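PDB 3U07: uncharacterized protein VPA0106 from Vibrio parahaemolyticus, which is of unknown function but combines a DUF1254 and a DUF1214 family region and is made with a signal sequence. Local coordinates for residues V350-N355 with F408-R413; L365-R370 with F400-E405. The protein carries 2 engineered substitutions. All coordinates share one frame; numbering follows the deposited sequence.

Contact 1 (V350-N355 with F408-R413); sequences VTIYGN and FYAIMR
Phe408 lies across from Gly354, and its CD1 rests 4.0 Å from Ile352 CG2. The next residue, Tyr409, pairs with Tyr353 through two backbone bonds, N to O each way. Its CG is placed between N and C (chi1 58°), which swings the ring across to the neighbouring strand: Tyr353 CB lies over one ring face, 3.3 Å from Tyr409 CZ, a CH-pi contact. The two rings are nearly parallel, planes at 17°, but slid so far apart that they barely overlap. Tyr409 OH and Thr77 OG1 are hydrogen-bonded, and Lys318 makes a cation-pi contact with the ring. Ala410 brings its CB to 3.8 Å from Ile352 CD1, on the face shared with Val350 and Met412. These strands are the central pair of a four-stranded antiparallel sheet, and that apolar face looks toward Leu401 of the strand 400-402 in a second sheet, as in a beta-sandwich. Ile411 is the hydrogen-bonded partner of Thr351, its N giving to Thr351 O at 2.9 Å; on the other face its CG1 meets Tyr353 CE2 at 3.6 Å. Selenomethionine Met412 runs alongside Val350. Arg413 stretches out from CG to NE and grips Tyr353 OH end-on with NH1 (3.0 Å) and NH2 (3.1 Å), the oxygen near the guanidinium plane, which stands 70° from the tyrosine ring. Ile411 CG2 lies over the centre of one guanidinium face. Tyr353 OH also bonds Ile78 O, while a water joins Arg413 NH1, Thr351 OG1 and Ile411 O.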
loop_
_atom_site.group_PDB
_atom_site.type_symbol
_atom_site.label_atom_id
_atom_site.label_comp_id
_atom_site.label_asym_id
_atom_site.label_seq_id
_atom_site.Cartn_x
_atom_site.Cartn_y
_atom_site.Cartn_z
ATOM N N VAL A 350 9.023 -10.693 -11.645
ATOM C CA VAL A 350 10.141 -9.765 -11.676
ATOM C C VAL A 350 9.808 -8.862 -12.857
ATOM O O VAL A 350 9.509 -9.340 -13.949
ATOM C CB VAL A 350 11.516 -10.488 -11.857
ATOM C CG1 VAL A 350 11.373 -11.955 -11.542
ATOM C CG2 VAL A 350 12.074 -10.264 -13.242
ATOM N N THR A 351 9.825 -7.556 -12.623
ATOM C CA THR A 351 9.480 -6.590 -13.662
ATOM C C THR A 351 10.630 -5.629 -13.935
ATOM O O THR A 351 11.376 -5.268 -13.028
ATOM C CB THR A 351 8.221 -5.782 -13.244
ATOM O OG1 THR A 351 7.169 -6.692 -12.888
ATOM C CG2 THR A 351 7.746 -4.883 -14.381
ATOM N N ILE A 352 10.758 -5.211 -15.189
ATOM C CA ILE A 352 11.825 -4.301 -15.588
ATOM C C ILE A 352 11.354 -2.859 -15.734
ATOM O O ILE A 352 10.330 -2.592 -16.359
ATOM C CB ILE A 352 12.451 -4.749 -16.929
ATOM C CG1 ILE A 352 13.004 -6.169 -16.787
ATOM C CG2 ILE A 352 13.542 -3.769 -17.357
ATOM C CD1 ILE A 352 13.979 -6.339 -15.629
ATOM N N TYR A 353 12.120 -1.936 -15.160
ATOM C CA TYR A 353 11.805 -0.512 -15.218
ATOM C C TYR A 353 13.052 0.278 -15.616
ATOM O O TYR A 353 14.175 -0.116 -15.288
ATOM C CB TYR A 353 11.333 -0.015 -13.848
ATOM C CG TYR A 353 10.104 -0.708 -13.305
ATOM C CD1 TYR A 353 8.825 -0.195 -13.539
ATOM C CD2 TYR A 353 10.219 -1.875 -12.550
ATOM C CE1 TYR A 353 7.694 -0.828 -13.030
ATOM C CE2 TYR A 353 9.095 -2.516 -12.039
ATOM C CZ TYR A 353 7.838 -1.988 -12.281
ATOM O OH TYR A 353 6.732 -2.622 -11.768
ATOM N N GLY A 354 12.856 1.389 -16.320
ATOM C CA GLY A 354 13.984 2.215 -16.707
ATOM C C GLY A 354 14.321 3.131 -15.546
ATOM O O GLY A 354 13.422 3.639 -14.880
ATOM N N ASN A 355 15.603 3.343 -15.279
ATOM C CA ASN A 355 15.993 4.213 -14.172
ATOM C C ASN A 355 15.613 5.674 -14.407
ATOM O O ASN A 355 15.394 6.429 -13.454
ATOM C CB ASN A 355 17.502 4.141 -13.932
ATOM C CG ASN A 355 17.922 2.867 -13.239
ATOM O OD1 ASN A 355 18.005 1.811 -13.858
ATOM N ND2 ASN A 355 18.178 2.957 -11.938
ATOM N N PHE A 408 18.590 0.171 -16.122
ATOM C CA PHE A 408 17.294 -0.335 -15.698
ATOM C C PHE A 408 17.421 -0.987 -14.334
ATOM O O PHE A 408 18.526 -1.213 -13.840
ATOM C CB PHE A 408 16.783 -1.371 -16.704
ATOM C CG PHE A 408 17.604 -2.646 -16.745
ATOM C CD1 PHE A 408 17.289 -3.722 -15.919
ATOM C CD2 PHE A 408 18.695 -2.762 -17.611
ATOM C CE1 PHE A 408 18.043 -4.899 -15.954
ATOM C CE2 PHE A 408 19.455 -3.932 -17.656
ATOM C CZ PHE A 408 19.129 -5.003 -16.827
ATOM N N TYR A 409 16.282 -1.254 -13.709
ATOM C CA TYR A 409 16.285 -1.949 -12.436
ATOM C C TYR A 409 15.173 -2.978 -12.498
ATOM O O TYR A 409 14.254 -2.867 -13.312
ATOM C CB TYR A 409 16.092 -1.003 -11.246
ATOM C CG TYR A 409 14.829 -0.173 -11.253
ATOM C CD1 TYR A 409 14.766 1.029 -11.956
ATOM C CD2 TYR A 409 13.709 -0.569 -10.515
ATOM C CE1 TYR A 409 13.622 1.822 -11.920
ATOM C CE2 TYR A 409 12.557 0.214 -10.474
ATOM C CZ TYR A 409 12.522 1.409 -11.178
ATOM O OH TYR A 409 11.393 2.194 -11.148
ATOM N N ALA A 410 15.273 -3.998 -11.660
ATOM C CA ALA A 410 14.275 -5.048 -11.644
ATOM C C ALA A 410 13.608 -5.090 -10.285
ATOM O O ALA A 410 14.273 -4.973 -9.259
ATOM C CB ALA A 410 14.934 -6.401 -11.951
ATOM N N ILE A 411 12.287 -5.237 -10.292
ATOM C CA ILE A 411 11.510 -5.324 -9.061
ATOM C C ILE A 411 10.890 -6.713 -8.969
ATOM O O ILE A 411 10.131 -7.114 -9.848
ATOM C CB ILE A 411 10.351 -4.304 -9.034
ATOM C CG1 ILE A 411 10.893 -2.876 -8.919
ATOM C CG2 ILE A 411 9.401 -4.639 -7.884
ATOM C CD1 ILE A 411 11.584 -2.570 -7.604
HETATM N N MSE A 412 11.222 -7.453 -7.918
HETATM C CA MSE A 412 10.647 -8.778 -7.739
HETATM C C MSE A 412 9.519 -8.655 -6.708
HETATM O O MSE A 412 9.687 -8.034 -5.656
HETATM C CB MSE A 412 11.704 -9.773 -7.255
HETATM C CG MSE A 412 11.244 -11.227 -7.310
HETATM SE SE MSE A 412 12.690 -12.507 -7.045
HETATM C CE MSE A 412 13.956 -11.720 -8.256
ATOM N N ARG A 413 8.364 -9.224 -7.026
ATOM C CA ARG A 413 7.223 -9.161 -6.121
ATOM C C ARG A 413 6.826 -10.547 -5.626
ATOM O O ARG A 413 6.853 -11.523 -6.379
ATOM C CB ARG A 413 6.046 -8.468 -6.818
ATOM C CG ARG A 413 6.320 -6.996 -7.120
ATOM C CD ARG A 413 5.116 -6.301 -7.725
ATOM N NE ARG A 413 5.306 -4.850 -7.781
ATOM C CZ ARG A 413 5.845 -4.196 -8.807
ATOM N NH1 ARG A 413 6.252 -4.854 -9.882
ATOM N NH2 ARG A 413 5.980 -2.877 -8.753
HETATM O O HOH W 1 7.386 -7.675 -10.453
#

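Contact 2 (L365-R370 with F400-E405); sequences LNRHSR and FLPVPE
Arg367 reaches the main-chain oxygen of Phe400, while Leu401 packs against the backbone at His368 and Ser369. Leu401 holds its CG anti to the backbone N (chi1 178°), which carries CD1 over to the other segment's main chain, 3.6 Å from Ser369 N and close to the carbonyl carbon of His368. Its CB meets Arg370 CG at 3.8 Å, the two side chains passing antiparallel to each other. The same leucine also touches Val350 and Ile352 of the strand 347-354 and Ile385 and Met387 of the strand 382-388, so it fills the space where the two sheets of the domain face each other. Arg367 runs out extended and then bends at chi3 (-61°), which brings NH1 back to Phe400 O. That bond is 3.0 Å long and nearly straight at 169°; the N-H enters in the carbonyl plane on a lone pair, and the oxygen lies in the guanidinium plane. On the way the arginine stem crosses Pro402 at about a right angle, its CD 3.6 Å from Pro402 CD. Beside it Leu365 CD2 reaches Pro402 CG at 4.1 Å and, more loosely, the ring of Phe400. Within 365-370 the two guanidinium groups lie face against face, nearly parallel: Arg370, bent at chi2 and chi3, puts NH1 3.6 Å above the plane of the Arg367 guanidinium, over its centre. Arg370 NE bonds Ser369 O at 2.8 Å and its NH1 bonds Pro398 O; Arg367 NH1 also bonds Asp397 O, its stronger partner. Main-chain carbonyls thus hold the Arg370 plane at two points and anchor Arg367 through NH1, and would be expected to ease the repulsion without a carboxylate across the contact.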
loop_
_atom_site.group_PDB
_atom_site.type_symbol
_atom_site.label_atom_id
_atom_site.label_comp_id
_atom_site.label_asym_id
_atom_site.label_seq_id
_atom_site.Cartn_x
_atom_site.Cartn_y
_atom_site.Cartn_z
ATOM N N LEU A 365 8.072 -6.999 -27.938
ATOM C CA LEU A 365 7.224 -8.046 -27.373
ATOM C C LEU A 365 6.207 -7.502 -26.377
ATOM O O LEU A 365 5.257 -8.192 -26.007
ATOM C CB LEU A 365 8.090 -9.101 -26.680
ATOM C CG LEU A 365 8.722 -10.219 -27.512
ATOM C CD1 LEU A 365 9.275 -9.676 -28.815
ATOM C CD2 LEU A 365 9.813 -10.885 -26.691
ATOM N N ASN A 366 6.403 -6.258 -25.955
ATOM C CA ASN A 366 5.521 -5.641 -24.978
ATOM C C ASN A 366 5.474 -6.577 -23.772
ATOM O O ASN A 366 4.418 -6.838 -23.196
ATOM C CB ASN A 366 4.122 -5.440 -25.562
ATOM C CG ASN A 366 3.569 -4.060 -25.269
ATOM O OD1 ASN A 366 3.416 -3.671 -24.109
ATOM N ND2 ASN A 366 3.274 -3.305 -26.323
ATOM N N ARG A 367 6.651 -7.087 -23.425
ATOM C CA ARG A 367 6.845 -7.993 -22.303
ATOM C C ARG A 367 7.721 -7.244 -21.310
ATOM O O ARG A 367 8.845 -6.857 -21.633
ATOM C CB ARG A 367 7.553 -9.262 -22.776
ATOM C CG ARG A 367 7.958 -10.195 -21.656
ATOM C CD ARG A 367 8.582 -11.460 -22.206
ATOM N NE ARG A 367 7.648 -12.185 -23.059
ATOM C CZ ARG A 367 7.916 -13.348 -23.641
ATOM N NH1 ARG A 367 9.097 -13.923 -23.466
ATOM N NH2 ARG A 367 7.002 -13.936 -24.399
ATOM N N HIS A 368 7.211 -7.047 -20.102
ATOM C CA HIS A 368 7.937 -6.297 -19.092
ATOM C C HIS A 368 8.188 -7.076 -17.813
ATOM O O HIS A 368 8.859 -6.586 -16.903
ATOM C CB HIS A 368 7.157 -5.022 -18.783
ATOM C CG HIS A 368 6.715 -4.291 -20.012
ATOM N ND1 HIS A 368 7.540 -3.431 -20.705
ATOM C CD2 HIS A 368 5.565 -4.366 -20.725
ATOM C CE1 HIS A 368 6.920 -3.011 -21.794
ATOM N NE2 HIS A 368 5.721 -3.565 -21.830
ATOM N N SER A 369 7.655 -8.289 -17.743
ATOM C CA SER A 369 7.832 -9.108 -16.554
ATOM C C SER A 369 7.780 -10.595 -16.875
ATOM O O SER A 369 7.321 -10.998 -17.943
ATOM C CB SER A 369 6.746 -8.772 -15.529
ATOM O OG SER A 369 5.459 -9.043 -16.059
ATOM N N ARG A 370 8.279 -11.398 -15.942
ATOM C CA ARG A 370 8.281 -12.854 -16.056
ATOM C C ARG A 370 7.979 -13.361 -14.649
ATOM O O ARG A 370 8.320 -12.700 -13.663
ATOM C CB ARG A 370 9.647 -13.374 -16.502
ATOM C CG ARG A 370 9.988 -13.136 -17.968
ATOM C CD ARG A 370 9.174 -14.035 -18.893
ATOM N NE ARG A 370 7.860 -13.481 -19.206
ATOM C CZ ARG A 370 6.971 -14.072 -19.999
ATOM N NH1 ARG A 370 7.252 -15.239 -20.563
ATOM N NH2 ARG A 370 5.801 -13.493 -20.233
ATOM N N PHE A 400 12.553 -15.584 -21.637
ATOM C CA PHE A 400 13.237 -14.381 -22.086
ATOM C C PHE A 400 12.544 -13.116 -21.603
ATOM O O PHE A 400 11.339 -12.939 -21.799
ATOM C CB PHE A 400 13.323 -14.326 -23.612
ATOM C CG PHE A 400 14.042 -13.113 -24.120
ATOM C CD1 PHE A 400 15.431 -13.062 -24.113
ATOM C CD2 PHE A 400 13.330 -11.991 -24.534
ATOM C CE1 PHE A 400 16.102 -11.912 -24.509
ATOM C CE2 PHE A 400 13.989 -10.835 -24.931
ATOM C CZ PHE A 400 15.379 -10.794 -24.917
ATOM N N LEU A 401 13.313 -12.232 -20.979
ATOM C CA LEU A 401 12.759 -10.980 -20.490
ATOM C C LEU A 401 13.505 -9.820 -21.129
ATOM O O LEU A 401 14.698 -9.631 -20.890
ATOM C CB LEU A 401 12.861 -10.905 -18.957
ATOM C CG LEU A 401 12.362 -9.633 -18.263
ATOM C CD1 LEU A 401 10.991 -9.221 -18.798
ATOM C CD2 LEU A 401 12.297 -9.883 -16.759
ATOM N N PRO A 402 12.810 -9.040 -21.976
ATOM C CA PRO A 402 13.395 -7.887 -22.660
ATOM C C PRO A 402 13.920 -6.886 -21.643
ATOM O O PRO A 402 13.361 -6.738 -20.560
ATOM C CB PRO A 402 12.218 -7.324 -23.459
ATOM C CG PRO A 402 11.405 -8.535 -23.758
ATOM C CD PRO A 402 11.422 -9.254 -22.426
ATOM N N VAL A 403 14.996 -6.204 -22.001
ATOM C CA VAL A 403 15.592 -5.202 -21.141
ATOM C C VAL A 403 15.968 -4.058 -22.083
ATOM O O VAL A 403 16.406 -4.295 -23.205
ATOM C CB VAL A 403 16.803 -5.816 -20.392
ATOM C CG1 VAL A 403 18.017 -4.924 -20.484
ATOM C CG2 VAL A 403 16.407 -6.068 -18.938
ATOM N N PRO A 404 15.779 -2.801 -21.647
ATOM C CA PRO A 404 16.092 -1.633 -22.479
ATOM C C PRO A 404 17.565 -1.304 -22.687
ATOM O O PRO A 404 18.425 -1.732 -21.921
ATOM C CB PRO A 404 15.359 -0.511 -21.762
ATOM C CG PRO A 404 15.569 -0.873 -20.333
ATOM C CD PRO A 404 15.306 -2.375 -20.318
ATOM N N GLU A 405 17.829 -0.526 -23.736
ATOM C CA GLU A 405 19.177 -0.086 -24.091
ATOM C C GLU A 405 19.586 1.094 -23.208
ATOM O O GLU A 405 20.104 2.097 -23.698
ATOM C CB GLU A 405 19.220 0.361 -25.555
ATOM C CG GLU A 405 18.849 -0.714 -26.559
ATOM C CD GLU A 405 20.056 -1.309 -27.253
ATOM O OE1 GLU A 405 20.929 -1.870 -26.559
ATOM O OE2 GLU A 405 20.131 -1.212 -28.497
#

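The segments follow one another as 350-355, 365-370, 400-405 and 408-413, so contact 2 falls within the chain interval that contact 1 spans, and all four belong to the DUF1214 region. Their centres are only 10 Å apart. Strands 347-354 and 369-371 are neighbours in one antiparallel sheet, where Val350 N to Arg370 O and Ile352 N to His368 O are probable hydrogen bonds that tie the contacts together. Contact 1 is the pairing of the two inner strands of that sheet, whereas contact 2 joins an edge strand, 369-371, and the loop before it to 400-402, an edge strand of the second sheet. One therefore builds a sheet and the other connects two sheets along an edge.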